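Local coordinates for protein NADPH-ferredoxin reductase FprA (Mycobacterium tuberculosis, PDB 1LQU) that transfers electrons between NADPH and ferredoxin through a bound FAD and may supply electrons to P450 systems, at residues G121-V126 and L317-V322; R200-A205 and A228-I233; E40-P45 and A134-E139. All coordinates share one frame; numbering follows the deposited sequence.

Going from the N terminus, 40-45 leaves the second strand of the FAD-binding sheet and waits 88 residues for 134-139, which closes contact 3. Before that happens, 121-126 has opened contact 1, so the two cross along the chain; in space they meet where Val-126 CG1 packs on Phe-138 CZ at 4.0 Å. The chain then builds much of the NADPH-binding sheet, and the short loop of contact 2, from 200-205 to 228-233, is opened and shut before 317-322 closes contact 1. Contacts 1 and 2 both touch NADPH, whereas contact 3 touches FAD and joins its binding loop to the segment following helix 125-132.

Contact 1: G121-V126 and L317-V322. With NDP (NADPH dihydro-nicotinamide-adenine-dinucleotide phosphate), chain I.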
loop_
_atom_site.group_PDB
_atom_site.type_symbol
_atom_site.label_atom_id
_atom_site.label_comp_id
_atom_site.label_asym_id
_atom_site.label_seq_id
_atom_site.Cartn_x
_atom_site.Cartn_y
_atom_site.Cartn_z
ATOM N N GLY A 121 21.285 0.860 3.628
ATOM C CA GLY A 121 21.119 -0.369 2.894
ATOM C C GLY A 121 20.048 -1.295 3.455
ATOM O O GLY A 121 19.744 -2.296 2.836
ATOM N N SER A 122 19.522 -0.977 4.638
ATOM C CA SER A 122 18.430 -1.725 5.249
ATOM C C SER A 122 17.210 -0.803 5.261
ATOM O O SER A 122 17.220 0.217 5.928
ATOM C CB SER A 122 18.780 -2.149 6.653
ATOM O OG SER A 122 17.651 -2.662 7.341
ATOM N N ILE A 123 16.210 -1.151 4.466
ATOM C CA ILE A 123 15.037 -0.322 4.265
ATOM C C ILE A 123 13.785 -1.172 4.290
ATOM O O ILE A 123 13.851 -2.391 4.278
ATOM C CB ILE A 123 15.128 0.476 2.917
ATOM C CG1 ILE A 123 15.113 -0.455 1.717
ATOM C CG2 ILE A 123 16.336 1.331 2.912
ATOM C CD1 ILE A 123 15.124 0.238 0.394
ATOM N N ALA A 124 12.627 -0.543 4.387
ATOM C CA ALA A 124 11.355 -1.238 4.286
ATOM C C ALA A 124 10.868 -1.214 2.863
ATOM O O ALA A 124 11.174 -0.310 2.079
ATOM C CB ALA A 124 10.315 -0.606 5.177
ATOM N N ALA A 125 10.036 -2.179 2.541
ATOM C CA ALA A 125 9.367 -2.173 1.262
ATOM C C ALA A 125 8.506 -0.930 1.085
ATOM O O ALA A 125 8.425 -0.388 -0.004
ATOM C CB ALA A 125 8.530 -3.440 1.036
ATOM N N VAL A 126 7.912 -0.429 2.166
ATOM C CA VAL A 126 7.153 0.816 2.062
ATOM C C VAL A 126 8.018 1.895 1.404
ATOM O O VAL A 126 7.584 2.611 0.486
ATOM C CB VAL A 126 6.691 1.297 3.448
ATOM C CG1 VAL A 126 5.990 2.624 3.321
ATOM C CG2 VAL A 126 5.794 0.248 4.113
ATOM N N LEU A 317 21.897 -5.093 0.216
ATOM C CA LEU A 317 20.595 -4.438 0.352
ATOM C C LEU A 317 19.716 -5.428 1.096
ATOM O O LEU A 317 19.675 -6.616 0.730
ATOM C CB LEU A 317 19.982 -4.154 -1.019
ATOM C CG LEU A 317 18.568 -3.547 -1.010
ATOM C CD1 LEU A 317 18.521 -2.157 -0.404
ATOM C CD2 LEU A 317 17.986 -3.575 -2.426
ATOM N N VAL A 318 19.005 -4.952 2.117
ATOM C CA VAL A 318 17.990 -5.740 2.811
ATOM C C VAL A 318 16.725 -4.909 2.787
ATOM O O VAL A 318 16.707 -3.764 3.257
ATOM C CB VAL A 318 18.370 -6.062 4.264
ATOM C CG1 VAL A 318 17.212 -6.744 4.957
ATOM C CG2 VAL A 318 19.620 -6.904 4.319
ATOM N N VAL A 319 15.675 -5.469 2.199
ATOM C CA VAL A 319 14.368 -4.833 2.170
ATOM C C VAL A 319 13.449 -5.679 3.041
ATOM O O VAL A 319 13.181 -6.839 2.732
ATOM C CB VAL A 319 13.794 -4.740 0.761
ATOM C CG1 VAL A 319 12.449 -4.038 0.773
ATOM C CG2 VAL A 319 14.747 -4.022 -0.163
ATOM N N ARG A 320 12.922 -5.089 4.115
ATOM C CA ARG A 320 11.953 -5.784 4.928
ATOM C C ARG A 320 10.574 -5.541 4.332
ATOM O O ARG A 320 10.115 -4.413 4.210
ATOM C CB ARG A 320 12.016 -5.370 6.399
ATOM C CG ARG A 320 11.721 -3.913 6.683
ATOM C CD ARG A 320 11.813 -3.573 8.171
ATOM N NE ARG A 320 11.572 -2.163 8.432
ATOM C CZ ARG A 320 12.481 -1.217 8.341
ATOM N NH1 ARG A 320 13.718 -1.518 7.985
ATOM N NH2 ARG A 320 12.168 0.040 8.636
ATOM N N SER A 321 9.929 -6.624 3.946
ATOM C CA SER A 321 8.538 -6.579 3.466
ATOM C C SER A 321 7.693 -7.388 4.423
ATOM O O SER A 321 7.117 -8.423 4.078
ATOM C CB SER A 321 8.442 -7.092 2.029
ATOM O OG SER A 321 7.161 -6.830 1.511
ATOM N N VAL A 322 7.614 -6.875 5.648
ATOM C CA VAL A 322 6.939 -7.560 6.727
ATOM C C VAL A 322 5.660 -6.875 7.122
ATOM O O VAL A 322 5.134 -7.071 8.217
ATOM C CB VAL A 322 7.869 -7.885 7.901
ATOM C CG1 VAL A 322 9.000 -8.782 7.384
ATOM C CG2 VAL A 322 8.441 -6.665 8.600
HETATM P PA NDP I . 1.204 -9.688 3.853
HETATM O O1A NDP I . 0.583 -10.338 2.696
HETATM O O2A NDP I . 0.444 -9.647 5.128
HETATM O O5B NDP I . 2.613 -10.397 4.084
HETATM C C5B NDP I . 3.402 -10.014 5.168
HETATM C C4B NDP I . 4.528 -11.002 5.320
HETATM O O4B NDP I . 5.443 -10.555 6.345
HETATM C C3B NDP I . 4.069 -12.388 5.747
HETATM O O3B NDP I . 4.776 -13.357 4.974
HETATM C C2B NDP I . 4.492 -12.458 7.213
HETATM O O2B NDP I . 4.763 -13.756 7.683
HETATM C C1B NDP I . 5.758 -11.675 7.135
HETATM N N9A NDP I . 6.303 -11.218 8.401
HETATM C C8A NDP I . 5.680 -10.426 9.351
HETATM N N7A NDP I . 6.519 -10.180 10.358
HETATM C C5A NDP I . 7.702 -10.814 10.068
HETATM C C6A NDP I . 8.913 -10.894 10.722
HETATM N N6A NDP I . 9.204 -10.223 11.849
HETATM N N1A NDP I . 9.912 -11.629 10.131
HETATM C C2A NDP I . 9.689 -12.252 8.929
HETATM N N3A NDP I . 8.517 -12.204 8.252
HETATM C C4A NDP I . 7.563 -11.463 8.839
HETATM O O3 NDP I . 1.613 -8.170 3.550
HETATM P PN NDP I . 2.202 -7.404 2.261
HETATM O O1N NDP I . 3.099 -8.279 1.475
HETATM O O2N NDP I . 2.688 -6.141 2.816
HETATM O O5D NDP I . 0.915 -7.199 1.359
HETATM C C5D NDP I . -0.138 -6.354 1.836
HETATM C C4D NDP I . -1.461 -6.734 1.177
HETATM O O4D NDP I . -1.514 -6.220 -0.168
HETATM C C3D NDP I . -1.640 -8.235 1.094
HETATM O O3D NDP I . -2.999 -8.568 1.301
HETATM C C2D NDP I . -1.249 -8.518 -0.349
HETATM O O2D NDP I . -1.678 -9.718 -0.919
HETATM C C1D NDP I . -1.674 -7.295 -1.082
HETATM N N1N NDP I . -1.218 -7.011 -2.391
HETATM C C2N NDP I . -1.769 -7.654 -3.460
HETATM C C3N NDP I . -1.014 -7.822 -4.612
HETATM C C7N NDP I . -1.678 -8.550 -5.662
HETATM O O7N NDP I . -2.862 -9.070 -5.497
HETATM N N7N NDP I . -1.017 -8.679 -6.810
HETATM C C4N NDP I . 0.320 -7.261 -4.763
HETATM C C5N NDP I . 0.894 -6.619 -3.523
HETATM C C6N NDP I . 0.109 -6.560 -2.391
HETATM P P2B NDP I . 3.775 -14.524 8.687
HETATM O O1X NDP I . 4.653 -15.599 9.267
HETATM O O2X NDP I . 2.636 -15.056 7.856
HETATM O O3X NDP I . 3.285 -13.508 9.707
HETATM O O HOH W 1 15.158 -3.697 6.643
HETATM O O HOH W 2 15.563 0.685 8.227
HETATM O O HOH W 3 7.247 -2.877 4.082
#
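Gly-121 O accepts from Val-318 N at 2.8 Å, the first of four backbone hydrogen bonds that set strand 122-124 beside strand 317-320 in parallel register. The axes approach to 4.6 Å with 26° between their directions, and Ser-122, Ile-123 and Ala-124 pair with Val-318, Val-319 and Arg-320. Ile-123 uses both N and O, toward Val-318 O and Arg-320 N. The fourth bond, Ala-125 N to Arg-320 O, falls where the chain is already turning into helix 125-132 after the N-cap Ala-124, and its donor stands 36° above the carbonyl plane.

Together the strands form one border of the six-stranded parallel sheet of the NADPH-binding domain: 122-124 is outermost, and 317-320 is held on its other flank by backbone bonds to Val-151 and Ile-153. On one face Ile-123 CG1 meets Val-319 CG2 obliquely at 4.0 Å. Val-319 CG1 reaches instead to the helix start, 3.5 Å from Ala-125 N, and Val-162 of helix 157-167 packs on both Val-319 and Ala-125.

The other face carries Ser-122, Val-318, Ala-124 and Arg-320. With CG of Arg-320 between its backbone N and carbonyl carbon (chi1 62°), an extended chain runs back over the neighbouring strand, and Ala-124 CB sits 3.7 Å above the guanidinium plane, toward its rim. Two waters lie in that plane at the edge. Water 1 accepts from Arg-320 NH1 at 2.9 Å and donates to Ser-122 OG and Ile-123 O; water 2 joins NH1 to Ser-122 O. Arg-320 NH2 forms a salt bridge with Asp-109, while Ser-122 OG also bonds to Glu-117 O. Beyond the strand, Val-322 CG1 packs against the adenine of NADPH, 3.4 Å from its C4A.

Contact 2: R200-A205 and A228-I233. With NDP (NADPH dihydro-nicotinamide-adenine-dinucleotide phosphate), chain I.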
loop_
_atom_site.group_PDB
_atom_site.type_symbol
_atom_site.label_atom_id
_atom_site.label_comp_id
_atom_site.label_asym_id
_atom_site.label_seq_id
_atom_site.Cartn_x
_atom_site.Cartn_y
_atom_site.Cartn_z
ATOM N N ARG A 200 8.069 -18.592 8.268
ATOM C CA ARG A 200 7.348 -19.851 8.324
ATOM C C ARG A 200 7.566 -20.612 7.028
ATOM O O ARG A 200 8.536 -20.350 6.328
ATOM C CB ARG A 200 5.895 -19.631 8.696
ATOM C CG ARG A 200 5.738 -19.003 10.088
ATOM C CD ARG A 200 4.324 -19.007 10.639
ATOM N NE ARG A 200 3.471 -18.119 9.864
ATOM C CZ ARG A 200 2.158 -18.201 9.811
ATOM N NH1 ARG A 200 1.503 -19.142 10.477
ATOM N NH2 ARG A 200 1.493 -17.343 9.067
ATOM N N GLY A 201 6.751 -21.616 6.764
ATOM C CA GLY A 201 6.960 -22.434 5.590
ATOM C C GLY A 201 6.105 -22.095 4.406
ATOM O O GLY A 201 5.287 -21.168 4.451
ATOM N N PRO A 202 6.263 -22.857 3.327
ATOM C CA PRO A 202 5.483 -22.603 2.131
ATOM C C PRO A 202 3.969 -22.623 2.354
ATOM O O PRO A 202 3.278 -21.852 1.706
ATOM C CB PRO A 202 5.924 -23.716 1.186
ATOM C CG PRO A 202 7.288 -24.098 1.649
ATOM C CD PRO A 202 7.251 -23.930 3.132
ATOM N N LEU A 203 3.468 -23.471 3.244
ATOM C CA LEU A 203 2.031 -23.537 3.444
ATOM C C LEU A 203 1.492 -22.316 4.155
ATOM O O LEU A 203 0.288 -22.066 4.124
ATOM C CB LEU A 203 1.630 -24.757 4.245
ATOM C CG LEU A 203 2.014 -26.111 3.678
ATOM C CD1 LEU A 203 1.303 -27.187 4.462
ATOM C CD2 LEU A 203 1.670 -26.196 2.239
ATOM N N GLN A 204 2.360 -21.594 4.838
ATOM C CA GLN A 204 1.967 -20.389 5.560
ATOM C C GLN A 204 2.201 -19.115 4.754
ATOM O O GLN A 204 1.962 -18.018 5.243
ATOM C CB GLN A 204 2.730 -20.292 6.882
ATOM C CG GLN A 204 2.369 -21.354 7.880
ATOM C CD GLN A 204 3.001 -22.706 7.614
ATOM O OE1 GLN A 204 4.163 -22.797 7.213
ATOM N NE2 GLN A 204 2.227 -23.778 7.845
ATOM N N ALA A 205 2.698 -19.237 3.530
ATOM C CA ALA A 205 3.012 -18.058 2.749
ATOM C C ALA A 205 1.744 -17.270 2.464
ATOM O O ALA A 205 0.666 -17.817 2.267
ATOM C CB ALA A 205 3.699 -18.421 1.456
ATOM N N ALA A 228 14.770 -29.122 -1.091
ATOM C CA ALA A 228 14.687 -29.317 0.347
ATOM C C ALA A 228 13.662 -28.389 1.006
ATOM O O ALA A 228 13.161 -28.685 2.071
ATOM C CB ALA A 228 16.022 -29.142 1.010
ATOM N N GLU A 229 13.393 -27.242 0.393
ATOM C CA GLU A 229 12.392 -26.323 0.927
ATOM C C GLU A 229 10.999 -26.927 0.926
ATOM O O GLU A 229 10.111 -26.431 1.606
ATOM C CB GLU A 229 12.365 -25.035 0.089
ATOM C CG GLU A 229 13.681 -24.267 0.101
ATOM C CD GLU A 229 14.044 -23.636 1.419
ATOM O OE1 GLU A 229 13.157 -23.302 2.193
ATOM O OE2 GLU A 229 15.253 -23.448 1.673
ATOM N N LEU A 230 10.795 -27.990 0.151
ATOM C CA LEU A 230 9.511 -28.648 0.064
ATOM C C LEU A 230 9.465 -29.962 0.850
ATOM O O LEU A 230 8.451 -30.633 0.866
ATOM C CB LEU A 230 9.105 -28.870 -1.389
ATOM C CG LEU A 230 8.854 -27.542 -2.118
ATOM C CD1 LEU A 230 8.817 -27.724 -3.600
ATOM C CD2 LEU A 230 7.560 -26.906 -1.647
ATOM N N ASP A 231 10.561 -30.332 1.488
ATOM C CA ASP A 231 10.534 -31.556 2.289
ATOM C C ASP A 231 9.566 -31.339 3.437
ATOM O O ASP A 231 9.595 -30.324 4.108
ATOM C CB ASP A 231 11.940 -31.882 2.812
ATOM C CG ASP A 231 11.996 -33.156 3.594
ATOM O OD1 ASP A 231 11.146 -34.069 3.367
ATOM O OD2 ASP A 231 12.928 -33.307 4.419
ATOM N N GLY A 232 8.684 -32.305 3.652
ATOM C CA GLY A 232 7.681 -32.197 4.690
ATOM C C GLY A 232 6.471 -31.366 4.307
ATOM O O GLY A 232 5.585 -31.177 5.141
ATOM N N ILE A 233 6.449 -30.877 3.068
ATOM C CA ILE A 233 5.366 -30.019 2.588
ATOM C C ILE A 233 4.547 -30.885 1.659
ATOM O O ILE A 233 5.027 -31.273 0.588
ATOM C CB ILE A 233 5.932 -28.802 1.866
ATOM C CG1 ILE A 233 6.967 -28.058 2.733
ATOM C CG2 ILE A 233 4.815 -27.877 1.410
ATOM C CD1 ILE A 233 6.488 -27.650 4.075
HETATM P PA NDP I . 1.204 -9.688 3.853
HETATM O O1A NDP I . 0.583 -10.338 2.696
HETATM O O2A NDP I . 0.444 -9.647 5.128
HETATM O O5B NDP I . 2.613 -10.397 4.084
HETATM C C5B NDP I . 3.402 -10.014 5.168
HETATM C C4B NDP I . 4.528 -11.002 5.320
HETATM O O4B NDP I . 5.443 -10.555 6.345
HETATM C C3B NDP I . 4.069 -12.388 5.747
HETATM O O3B NDP I . 4.776 -13.357 4.974
HETATM C C2B NDP I . 4.492 -12.458 7.213
HETATM O O2B NDP I . 4.763 -13.756 7.683
HETATM C C1B NDP I . 5.758 -11.675 7.135
HETATM N N9A NDP I . 6.303 -11.218 8.401
HETATM C C8A NDP I . 5.680 -10.426 9.351
HETATM N N7A NDP I . 6.519 -10.180 10.358
HETATM C C5A NDP I . 7.702 -10.814 10.068
HETATM C C6A NDP I . 8.913 -10.894 10.722
HETATM N N6A NDP I . 9.204 -10.223 11.849
HETATM N N1A NDP I . 9.912 -11.629 10.131
HETATM C C2A NDP I . 9.689 -12.252 8.929
HETATM N N3A NDP I . 8.517 -12.204 8.252
HETATM C C4A NDP I . 7.563 -11.463 8.839
HETATM O O3 NDP I . 1.613 -8.170 3.550
HETATM P PN NDP I . 2.202 -7.404 2.261
HETATM O O1N NDP I . 3.099 -8.279 1.475
HETATM O O2N NDP I . 2.688 -6.141 2.816
HETATM O O5D NDP I . 0.915 -7.199 1.359
HETATM C C5D NDP I . -0.138 -6.354 1.836
HETATM C C4D NDP I . -1.461 -6.734 1.177
HETATM O O4D NDP I . -1.514 -6.220 -0.168
HETATM C C3D NDP I . -1.640 -8.235 1.094
HETATM O O3D NDP I . -2.999 -8.568 1.301
HETATM C C2D NDP I . -1.249 -8.518 -0.349
HETATM O O2D NDP I . -1.678 -9.718 -0.919
HETATM C C1D NDP I . -1.674 -7.295 -1.082
HETATM N N1N NDP I . -1.218 -7.011 -2.391
HETATM C C2N NDP I . -1.769 -7.654 -3.460
HETATM C C3N NDP I . -1.014 -7.822 -4.612
HETATM C C7N NDP I . -1.678 -8.550 -5.662
HETATM O O7N NDP I . -2.862 -9.070 -5.497
HETATM N N7N NDP I . -1.017 -8.679 -6.810
HETATM C C4N NDP I . 0.320 -7.261 -4.763
HETATM C C5N NDP I . 0.894 -6.619 -3.523
HETATM C C6N NDP I . 0.109 -6.560 -2.391
HETATM P P2B NDP I . 3.775 -14.524 8.687
HETATM O O1X NDP I . 4.653 -15.599 9.267
HETATM O O2X NDP I . 2.636 -15.056 7.856
HETATM O O3X NDP I . 3.285 -13.508 9.707
#
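The guanidinium of Arg-200 carries Gln-204 CB over the centre of one face, 3.6 Å above the plane, and has O2X of the NADPH 2'-phosphate in plane at its edge. This is the loop following the second strand of the Rossmann-type NADPH-binding unit, strand 193-197, where Arg-200 binds the phosphate, consistent with a preference for NADPH over NADH. Arg-200 gives that group two hydrogen bonds, NH2 to O2X and NE to O1X, each 2.8 Å. Turned the other way, NH1 bonds to Val-302 O, which should help fix the rotation of the guanidinium. Gln-204 is itself tied down, since its OE1 accepts in the carbonyl plane from Gly-201 N at 2.9 Å.

Behind this polar end, the short 3-10 segment 202-204 packs on the loop after strand 221-224, with no hydrogen bond between the two segments. Pro-202 crosses Ile-233 at about a right angle, its CD 3.9 Å from Ile-233 CD1, and its CG rests on Glu-229 O at 3.7 Å. A type II turn from Leu-230 to Ile-233 presents the isoleucine. Its two branches divide the work: CG1 and CD1 go to the proline, while CG2, anti to the backbone N, slides past Leu-203 and meets CD2 at 3.7 Å.

Contact 3: E40-P45 and A134-E139; sequences EMLPTP and AHPHFE. With FAD (flavin-adenine dinucleotide), chain H.
Glu-40 OE2 is gripped twice, by the adenosine ribose hydroxyl O2B of FAD at 2.7 Å and by Leu-42 N at 2.9 Å. The second bond is nearly straight (171°) and arrives on the anti side, somewhat out of the carboxylate plane. OE1 takes ribose O3B at 2.6 Å and also bonds to Ser-11 OG. An acidic residue at the end of the second strand, holding both ribose hydroxyls, is a hallmark of the Rossmann-type dinucleotide-binding fold. Leu-42 N thus helps position the carboxylate, while the side chains of Met-41 and Leu-42 point toward 134-139.

No hydrogen bond joins the two segments; apolar and aromatic contacts do. Leu-42 puts its two methyls to different uses. CD1 lies over one face of the His-135 ring, 4.1 Å from its centroid and 28° off the normal, a CH-pi contact, and Phe-138 CE2 occupies the opposite face. CD2 touches Pro-136 CG at 4.0 Å and makes an off-centre CH-pi contact with His-137. In His-135 a chi1 of -174° sets CG opposite the backbone N and brings the end of the ring to Leu-42. His-137 N holds that ring further, donating to ND1 in the ring plane at 3.0 Å. His-135 CE1 also sits above a face of the His-137 ring, toward its rim. The segment begins within the Schellman motif that ends helix 125-132, with Ala-134, at positive phi, as its C-prime residue.

Met-41 bridges the cofactor and the second segment. Its CB, SD and CE lie over one face of the adenine, and CE also reaches ribose O2B at 3.4 Å, while SD meets the His-137 ring at the edge, 3.7 Å from CE1.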
loop_
_atom_site.group_PDB
_atom_site.type_symbol
_atom_site.label_atom_id
_atom_site.label_comp_id
_atom_site.label_asym_id
_atom_site.label_seq_id
_atom_site.Cartn_x
_atom_site.Cartn_y
_atom_site.Cartn_z
ATOM N N GLU A 40 -6.985 15.040 0.561
ATOM C CA GLU A 40 -5.887 14.114 0.308
ATOM C C GLU A 40 -4.566 14.782 0.564
ATOM O O GLU A 40 -4.319 15.880 0.093
ATOM C CB GLU A 40 -5.970 13.634 -1.147
ATOM C CG GLU A 40 -4.703 12.994 -1.713
ATOM C CD GLU A 40 -4.259 11.748 -0.957
ATOM O OE1 GLU A 40 -5.133 10.890 -0.655
ATOM O OE2 GLU A 40 -3.053 11.644 -0.659
ATOM N N MET A 41 -3.684 14.072 1.267
ATOM C CA MET A 41 -2.373 14.565 1.612
ATOM C C MET A 41 -1.493 14.907 0.433
ATOM O O MET A 41 -0.792 15.902 0.450
ATOM C CB MET A 41 -1.704 13.495 2.504
ATOM C CG MET A 41 -0.261 13.389 2.577
ATOM S SD MET A 41 0.169 12.297 3.920
ATOM C CE MET A 41 0.350 10.684 3.218
ATOM N N LEU A 42 -1.513 14.062 -0.584
ATOM C CA LEU A 42 -0.714 14.276 -1.778
ATOM C C LEU A 42 -1.456 15.159 -2.765
ATOM O O LEU A 42 -2.672 15.316 -2.693
ATOM C CB LEU A 42 -0.410 12.935 -2.431
ATOM C CG LEU A 42 0.321 11.929 -1.549
ATOM C CD1 LEU A 42 0.533 10.632 -2.320
ATOM C CD2 LEU A 42 1.639 12.489 -1.040
ATOM N N PRO A 43 -0.753 15.733 -3.734
ATOM C CA PRO A 43 -1.436 16.446 -4.807
ATOM C C PRO A 43 -2.260 15.539 -5.729
ATOM O O PRO A 43 -3.117 16.038 -6.462
ATOM C CB PRO A 43 -0.267 17.078 -5.600
ATOM C CG PRO A 43 0.815 17.174 -4.607
ATOM C CD PRO A 43 0.697 15.934 -3.792
ATOM N N THR A 44 -2.003 14.242 -5.683
ATOM C CA THR A 44 -2.576 13.276 -6.606
ATOM C C THR A 44 -3.450 12.295 -5.847
ATOM O O THR A 44 -3.099 11.874 -4.744
ATOM C CB THR A 44 -1.442 12.476 -7.289
ATOM O OG1 THR A 44 -0.663 11.817 -6.268
ATOM C CG2 THR A 44 -0.500 13.392 -8.031
ATOM N N PRO A 45 -4.570 11.904 -6.446
ATOM C CA PRO A 45 -5.472 10.929 -5.844
ATOM C C PRO A 45 -5.012 9.509 -6.117
ATOM O O PRO A 45 -4.024 9.243 -6.799
ATOM C CB PRO A 45 -6.801 11.234 -6.549
ATOM C CG PRO A 45 -6.342 11.563 -7.937
ATOM C CD PRO A 45 -5.093 12.376 -7.738
ATOM N N ALA A 134 7.576 6.766 -7.342
ATOM C CA ALA A 134 7.586 8.230 -7.371
ATOM C C ALA A 134 6.653 8.898 -6.385
ATOM O O ALA A 134 6.168 9.998 -6.610
ATOM C CB ALA A 134 7.333 8.767 -8.784
ATOM N N HIS A 135 6.451 8.250 -5.250
ATOM C CA HIS A 135 5.719 8.875 -4.154
ATOM C C HIS A 135 6.601 9.992 -3.600
ATOM O O HIS A 135 7.751 9.741 -3.254
ATOM C CB HIS A 135 5.461 7.825 -3.069
ATOM C CG HIS A 135 4.584 8.304 -1.958
ATOM N ND1 HIS A 135 4.866 9.422 -1.204
ATOM C CD2 HIS A 135 3.424 7.792 -1.485
ATOM C CE1 HIS A 135 3.897 9.569 -0.311
ATOM N NE2 HIS A 135 3.018 8.588 -0.446
ATOM N N PRO A 136 6.088 11.216 -3.498
ATOM C CA PRO A 136 6.959 12.321 -3.123
ATOM C C PRO A 136 7.592 12.214 -1.746
ATOM O O PRO A 136 8.607 12.833 -1.518
ATOM C CB PRO A 136 6.045 13.555 -3.245
ATOM C CG PRO A 136 4.749 13.063 -3.443
ATOM C CD PRO A 136 4.734 11.641 -3.830
ATOM N N HIS A 137 7.035 11.454 -0.836
ATOM C CA HIS A 137 7.626 11.328 0.479
ATOM C C HIS A 137 8.835 10.409 0.500
ATOM O O HIS A 137 9.520 10.346 1.491
ATOM C CB HIS A 137 6.616 10.814 1.494
ATOM C CG HIS A 137 5.503 11.766 1.745
ATOM N ND1 HIS A 137 4.523 11.513 2.665
ATOM C CD2 HIS A 137 5.195 12.947 1.162
ATOM C CE1 HIS A 137 3.679 12.533 2.675
ATOM N NE2 HIS A 137 4.074 13.420 1.782
ATOM N N PHE A 138 9.104 9.745 -0.615
ATOM C CA PHE A 138 10.154 8.730 -0.683
ATOM C C PHE A 138 11.158 9.038 -1.781
ATOM O O PHE A 138 11.922 8.161 -2.189
ATOM C CB PHE A 138 9.499 7.352 -0.889
ATOM C CG PHE A 138 8.608 6.973 0.266
ATOM C CD1 PHE A 138 9.127 6.499 1.453
ATOM C CD2 PHE A 138 7.252 7.171 0.204
ATOM C CE1 PHE A 138 8.310 6.190 2.487
ATOM C CE2 PHE A 138 6.434 6.873 1.262
ATOM C CZ PHE A 138 6.951 6.385 2.384
ATOM N N GLU A 139 11.191 10.276 -2.260
ATOM C CA GLU A 139 12.041 10.625 -3.380
ATOM C C GLU A 139 13.521 10.429 -3.072
ATOM O O GLU A 139 14.297 10.130 -3.956
ATOM C CB GLU A 139 11.803 12.080 -3.788
ATOM C CG GLU A 139 12.418 12.396 -5.134
ATOM C CD GLU A 139 12.509 13.856 -5.475
ATOM O OE1 GLU A 139 12.259 14.716 -4.604
ATOM O OE2 GLU A 139 12.818 14.140 -6.652
HETATM P PA FAD H . -4.496 3.689 0.448
HETATM O O1A FAD H . -3.175 3.620 1.099
HETATM O O2A FAD H . -4.664 3.185 -0.936
HETATM O O5B FAD H . -5.005 5.196 0.441
HETATM C C5B FAD H . -4.790 6.009 1.595
HETATM C C4B FAD H . -4.800 7.467 1.131
HETATM O O4B FAD H . -4.894 8.307 2.286
HETATM C C3B FAD H . -3.546 7.911 0.364
HETATM O O3B FAD H . -3.851 8.583 -0.843
HETATM C C2B FAD H . -2.819 8.790 1.369
HETATM O O2B FAD H . -1.932 9.748 0.838
HETATM C C1B FAD H . -4.000 9.395 2.137
HETATM N N9A FAD H . -3.668 9.898 3.467
HETATM C C8A FAD H . -2.984 9.229 4.450
HETATM N N7A FAD H . -2.902 9.986 5.546
HETATM C C5A FAD H . -3.520 11.188 5.251
HETATM C C6A FAD H . -3.698 12.330 6.008
HETATM N N6A FAD H . -3.309 12.454 7.288
HETATM N N1A FAD H . -4.386 13.355 5.426
HETATM C C2A FAD H . -4.841 13.218 4.157
HETATM N N3A FAD H . -4.669 12.129 3.376
HETATM C C4A FAD H . -4.010 11.117 3.956
HETATM N N1 FAD H . -4.105 -4.673 -4.592
HETATM C C2 FAD H . -4.498 -5.287 -5.731
HETATM O O2 FAD H . -5.680 -5.611 -5.893
HETATM N N3 FAD H . -3.563 -5.549 -6.706
HETATM C C4 FAD H . -2.248 -5.164 -6.607
HETATM O O4 FAD H . -1.452 -5.400 -7.556
HETATM C C4X FAD H . -1.873 -4.488 -5.453
HETATM N N5 FAD H . -0.589 -4.008 -5.310
HETATM C C5X FAD H . -0.210 -3.460 -4.091
HETATM C C6 FAD H . 1.103 -3.120 -3.869
HETATM C C7 FAD H . 1.572 -2.629 -2.666
HETATM C C7M FAD H . 3.019 -2.232 -2.516
HETATM C C8 FAD H . 0.649 -2.501 -1.633
HETATM C C8M FAD H . 1.081 -1.995 -0.301
HETATM C C9 FAD H . -0.688 -2.843 -1.829
HETATM C C9A FAD H . -1.127 -3.341 -3.040
HETATM N N10 FAD H . -2.459 -3.707 -3.258
HETATM C C10 FAD H . -2.813 -4.268 -4.448
HETATM C "C1'" FAD H . -3.496 -3.531 -2.198
HETATM C "C2'" FAD H . -4.144 -2.152 -2.299
HETATM O "O2'" FAD H . -3.125 -1.214 -2.485
HETATM C "C3'" FAD H . -4.963 -1.854 -1.027
HETATM O "O3'" FAD H . -6.000 -2.804 -0.858
HETATM C "C4'" FAD H . -5.652 -0.501 -1.020
HETATM O "O4'" FAD H . -4.913 0.505 -1.694
HETATM C "C5'" FAD H . -5.937 -0.046 0.412
HETATM O "O5'" FAD H . -6.759 1.098 0.274
HETATM P P FAD H . -6.912 2.227 1.385
HETATM O O1P FAD H . -7.908 3.160 0.822
HETATM O O2P FAD H . -7.152 1.680 2.750
HETATM O O3P FAD H . -5.476 2.943 1.484
#